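Local coordinates for protein sifA (PDB 3CXB) that is a secreted Salmonella effector that interacts with host PLEKHM2 (SKIP) and is required for endosomal tubulation and the formation of Salmonella-induced filaments in host cells, at residues Lys35-Ser40 and Ala78-Arg83. Numbering follows the deposited sequence.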
ATOM      1  N   LYS A  35      -6.471  22.439 -13.515  1.00 54.86           N
ATOM      2  CA  LYS A  35      -5.667  23.535 -12.998  1.00 59.23           C
ATOM      3  C   LYS A  35      -6.187  24.244 -11.758  1.00 64.04           C
ATOM      4  O   LYS A  35      -5.453  24.416 -10.786  1.00 62.08           O
ATOM      5  CB  LYS A  35      -5.499  24.560 -14.108  1.00 58.67           C
ATOM      6  CG  LYS A  35      -4.684  25.769 -13.756  1.00 58.32           C
ATOM      7  CD  LYS A  35      -4.714  26.768 -14.902  1.00 54.90           C
ATOM      8  CE  LYS A  35      -6.130  27.243 -15.167  1.00 53.47           C
ATOM      9  NZ  LYS A  35      -6.145  28.358 -16.140  1.00 53.85           N
ATOM     10  N   ASP A  36      -7.442  24.672 -11.802  1.00 69.64           N
ATOM     11  CA  ASP A  36      -8.028  25.412 -10.693  1.00 74.43           C
ATOM     12  C   ASP A  36      -8.464  24.532  -9.547  1.00 74.29           C
ATOM     13  O   ASP A  36      -8.987  25.021  -8.553  1.00 73.85           O
ATOM     14  CB  ASP A  36      -9.215  26.249 -11.176  1.00 79.61           C
ATOM     15  CG  ASP A  36      -8.835  27.212 -12.291  1.00 85.63           C
ATOM     16  OD1 ASP A  36      -7.914  28.039 -12.098  1.00 87.50           O
ATOM     17  OD2 ASP A  36      -9.469  27.134 -13.367  1.00 91.31           O
ATOM     18  N   PHE A  37      -8.246  23.234  -9.675  1.00 75.80           N
ATOM     19  CA  PHE A  37      -8.622  22.314  -8.615  1.00 77.43           C
ATOM     20  C   PHE A  37      -7.667  22.391  -7.427  1.00 77.27           C
ATOM     21  O   PHE A  37      -7.931  21.805  -6.378  1.00 77.62           O
ATOM     22  CB  PHE A  37      -8.643  20.883  -9.150  1.00 79.24           C
ATOM     23  CG  PHE A  37      -9.852  20.558  -9.971  1.00 82.87           C
ATOM     24  CD1 PHE A  37     -10.177  21.317 -11.091  1.00 84.84           C
ATOM     25  CD2 PHE A  37     -10.666  19.482  -9.629  1.00 84.75           C
ATOM     26  CE1 PHE A  37     -11.302  21.012 -11.866  1.00 85.72           C
ATOM     27  CE2 PHE A  37     -11.792  19.166 -10.394  1.00 86.10           C
ATOM     28  CZ  PHE A  37     -12.109  19.936 -11.517  1.00 86.58           C
ATOM     29  N   PHE A  38      -6.564  23.116  -7.590  1.00 78.92           N
ATOM     30  CA  PHE A  38      -5.566  23.226  -6.530  1.00 82.46           C
ATOM     31  C   PHE A  38      -5.145  24.654  -6.222  1.00 90.19           C
ATOM     32  O   PHE A  38      -5.084  25.499  -7.116  1.00 90.42           O
ATOM     33  CB  PHE A  38      -4.332  22.426  -6.913  1.00 72.24           C
ATOM     34  CG  PHE A  38      -4.647  21.121  -7.560  1.00 61.43           C
ATOM     35  CD1 PHE A  38      -4.761  21.031  -8.934  1.00 56.12           C
ATOM     36  CD2 PHE A  38      -4.789  19.968  -6.798  1.00 56.53           C
ATOM     37  CE1 PHE A  38      -5.014  19.808  -9.547  1.00 53.41           C
ATOM     38  CE2 PHE A  38      -5.042  18.743  -7.398  1.00 52.17           C
ATOM     39  CZ  PHE A  38      -5.149  18.661  -8.774  1.00 51.92           C
ATOM     40  N   PHE A  39      -4.834  24.902  -4.951  1.00 98.21           N
ATOM     41  CA  PHE A  39      -4.424  26.225  -4.489  1.00107.03           C
ATOM     42  C   PHE A  39      -3.087  26.694  -5.070  1.00103.76           C
ATOM     43  O   PHE A  39      -2.718  26.320  -6.185  1.00101.29           O
ATOM     44  CB  PHE A  39      -4.360  26.252  -2.962  1.00121.21           C
ATOM     45  CG  PHE A  39      -3.405  25.254  -2.379  1.00138.41           C
ATOM     46  CD1 PHE A  39      -3.628  23.890  -2.532  1.00146.58           C
ATOM     47  CD2 PHE A  39      -2.287  25.676  -1.659  1.00146.61           C
ATOM     48  CE1 PHE A  39      -2.758  22.955  -1.978  1.00154.00           C
ATOM     49  CE2 PHE A  39      -1.406  24.747  -1.097  1.00153.83           C
ATOM     50  CZ  PHE A  39      -1.643  23.383  -1.257  1.00155.73           C
ATOM     51  N   SER A  40      -2.368  27.514  -4.305  1.00100.20           N
ATOM     52  CA  SER A  40      -1.089  28.075  -4.730  1.00 92.83           C
ATOM     53  C   SER A  40       0.001  27.058  -5.075  1.00 85.88           C
ATOM     54  O   SER A  40       0.053  26.533  -6.186  1.00 85.92           O
ATOM     55  CB  SER A  40      -0.568  29.036  -3.656  1.00 94.35           C
ATOM     56  OG  SER A  40       0.678  29.594  -4.036  1.00101.72           O
ATOM     57  N   ALA A  78     -11.098  21.294  -0.824  1.00 56.62           N
ATOM     58  CA  ALA A  78     -12.269  20.498  -0.447  1.00 59.39           C
ATOM     59  C   ALA A  78     -13.441  20.679  -1.411  1.00 59.66           C
ATOM     60  O   ALA A  78     -14.215  19.757  -1.642  1.00 59.45           O
ATOM     61  CB  ALA A  78     -12.702  20.854   0.972  1.00 58.45           C
ATOM     62  N   SER A  79     -13.570  21.875  -1.964  1.00 62.61           N
ATOM     63  CA  SER A  79     -14.645  22.162  -2.905  1.00 64.61           C
ATOM     64  C   SER A  79     -14.630  21.139  -4.034  1.00 64.50           C
ATOM     65  O   SER A  79     -15.662  20.575  -4.387  1.00 66.75           O
ATOM     66  CB  SER A  79     -14.478  23.564  -3.510  1.00 67.12           C
ATOM     67  OG  SER A  79     -14.284  24.555  -2.517  1.00 69.60           O
ATOM     68  N   GLN A  80     -13.444  20.889  -4.585  1.00 64.23           N
ATOM     69  CA  GLN A  80     -13.301  19.956  -5.697  1.00 62.81           C
ATOM     70  C   GLN A  80     -12.992  18.496  -5.342  1.00 60.52           C
ATOM     71  O   GLN A  80     -12.882  17.664  -6.234  1.00 59.73           O
ATOM     72  CB  GLN A  80     -12.227  20.469  -6.656  1.00 66.22           C
ATOM     73  CG  GLN A  80     -12.351  21.941  -6.975  1.00 66.59           C
ATOM     74  CD  GLN A  80     -13.791  22.375  -7.130  1.00 68.07           C
ATOM     75  OE1 GLN A  80     -14.554  21.766  -7.871  1.00 66.48           O
ATOM     76  NE2 GLN A  80     -14.171  23.437  -6.427  1.00 71.25           N
ATOM     77  N   ARG A  81     -12.857  18.170  -4.062  1.00 57.98           N
ATOM     78  CA  ARG A  81     -12.545  16.793  -3.703  1.00 56.54           C
ATOM     79  C   ARG A  81     -13.626  15.772  -4.043  1.00 57.71           C
ATOM     80  O   ARG A  81     -13.331  14.585  -4.212  1.00 56.95           O
ATOM     81  CB  ARG A  81     -12.157  16.694  -2.227  1.00 53.68           C
ATOM     82  CG  ARG A  81     -10.786  17.286  -1.958  1.00 52.75           C
ATOM     83  CD  ARG A  81     -10.316  17.119  -0.513  1.00 51.53           C
ATOM     84  NE  ARG A  81      -9.080  17.872  -0.273  1.00 50.53           N
ATOM     85  CZ  ARG A  81      -8.431  17.926   0.887  1.00 51.62           C
ATOM     86  NH1 ARG A  81      -8.886  17.272   1.948  1.00 55.01           N
ATOM     87  NH2 ARG A  81      -7.316  18.635   0.987  1.00 52.76           N
ATOM     88  N   ASP A  82     -14.881  16.197  -4.144  1.00 58.62           N
ATOM     89  CA  ASP A  82     -15.903  15.222  -4.504  1.00 57.79           C
ATOM     90  C   ASP A  82     -15.743  14.898  -5.982  1.00 54.99           C
ATOM     91  O   ASP A  82     -16.451  14.054  -6.521  1.00 53.41           O
ATOM     92  CB  ASP A  82     -17.329  15.722  -4.194  1.00 59.10           C
ATOM     93  CG  ASP A  82     -17.652  17.044  -4.849  1.00 59.63           C
ATOM     94  OD1 ASP A  82     -17.255  17.241  -6.010  1.00 58.12           O
ATOM     95  OD2 ASP A  82     -18.321  17.882  -4.198  1.00 64.62           O
ATOM     96  N   ARG A  83     -14.797  15.567  -6.632  1.00 54.02           N
ATOM     97  CA  ARG A  83     -14.534  15.316  -8.042  1.00 55.13           C
ATOM     98  C   ARG A  83     -13.663  14.074  -8.219  1.00 53.25           C
ATOM     99  O   ARG A  83     -13.490  13.602  -9.335  1.00 55.52           O
ATOM    100  CB  ARG A  83     -13.813  16.498  -8.701  1.00 56.91           C
ATOM    101  CG  ARG A  83     -14.622  17.771  -8.884  1.00 60.93           C
ATOM    102  CD  ARG A  83     -15.950  17.502  -9.554  1.00 65.14           C
ATOM    103  NE  ARG A  83     -16.972  17.179  -8.563  1.00 70.89           N
ATOM    104  CZ  ARG A  83     -18.132  16.594  -8.839  1.00 73.50           C
ATOM    105  NH1 ARG A  83     -18.999  16.351  -7.862  1.00 75.48           N
ATOM    106  NH2 ARG A  83     -18.419  16.234 -10.084  1.00 75.95           N
TER
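The contact is nonpolar and centres on the ring of F37, which meets the aliphatic parts of Q80 and R83. The backbones come closest at this point, with F37 CA 6.0 Å from Q80 CA. F37 CD2 lies 3.5 Å from Q80 CB, and CG of Q80 sits over one face of the ring. The side chains of F37 and Q80 cross at about a right angle. R83 meets the next atom of the same ring, CE2. R83 CG comes in obliquely, 3.5 Å from F37 CE2. R83 CB lies at the ring edge, in plane, 3.8 Å from F37 CE2. Q80 and R83 together line the CD2-CE2 side of the ring. No hydrogen bond joins the two segments.

The polar end of R83 turns to other partners. Its chain bends at chi2 (-51°) and chi3 (88°), which carries the guanidinium away from F37. NE and NH1 both bind OD1 of D82 in a side-on salt bridge, with R83 NE 2.6 Å from D82 OD1. That oxygen lies close to the guanidinium plane. R83 NH2 donates to D102 O, which ties this side chain to the loop after strand 96-101.

F37 CB packs over one face of the F38 ring, offset toward its rim. F38 in turn touches L72 and L75 of helix 62-75. A backbone hydrogen bond links F37 with C77.

The contact is plain packing between the 3-10 segment after helix 25-34 and the short helix 78-81. The latter leads into 84-87, an outermost strand of the five-stranded antiparallel sheet in this chain, and R83 is backbone-bonded to M101 of the neighbouring strand.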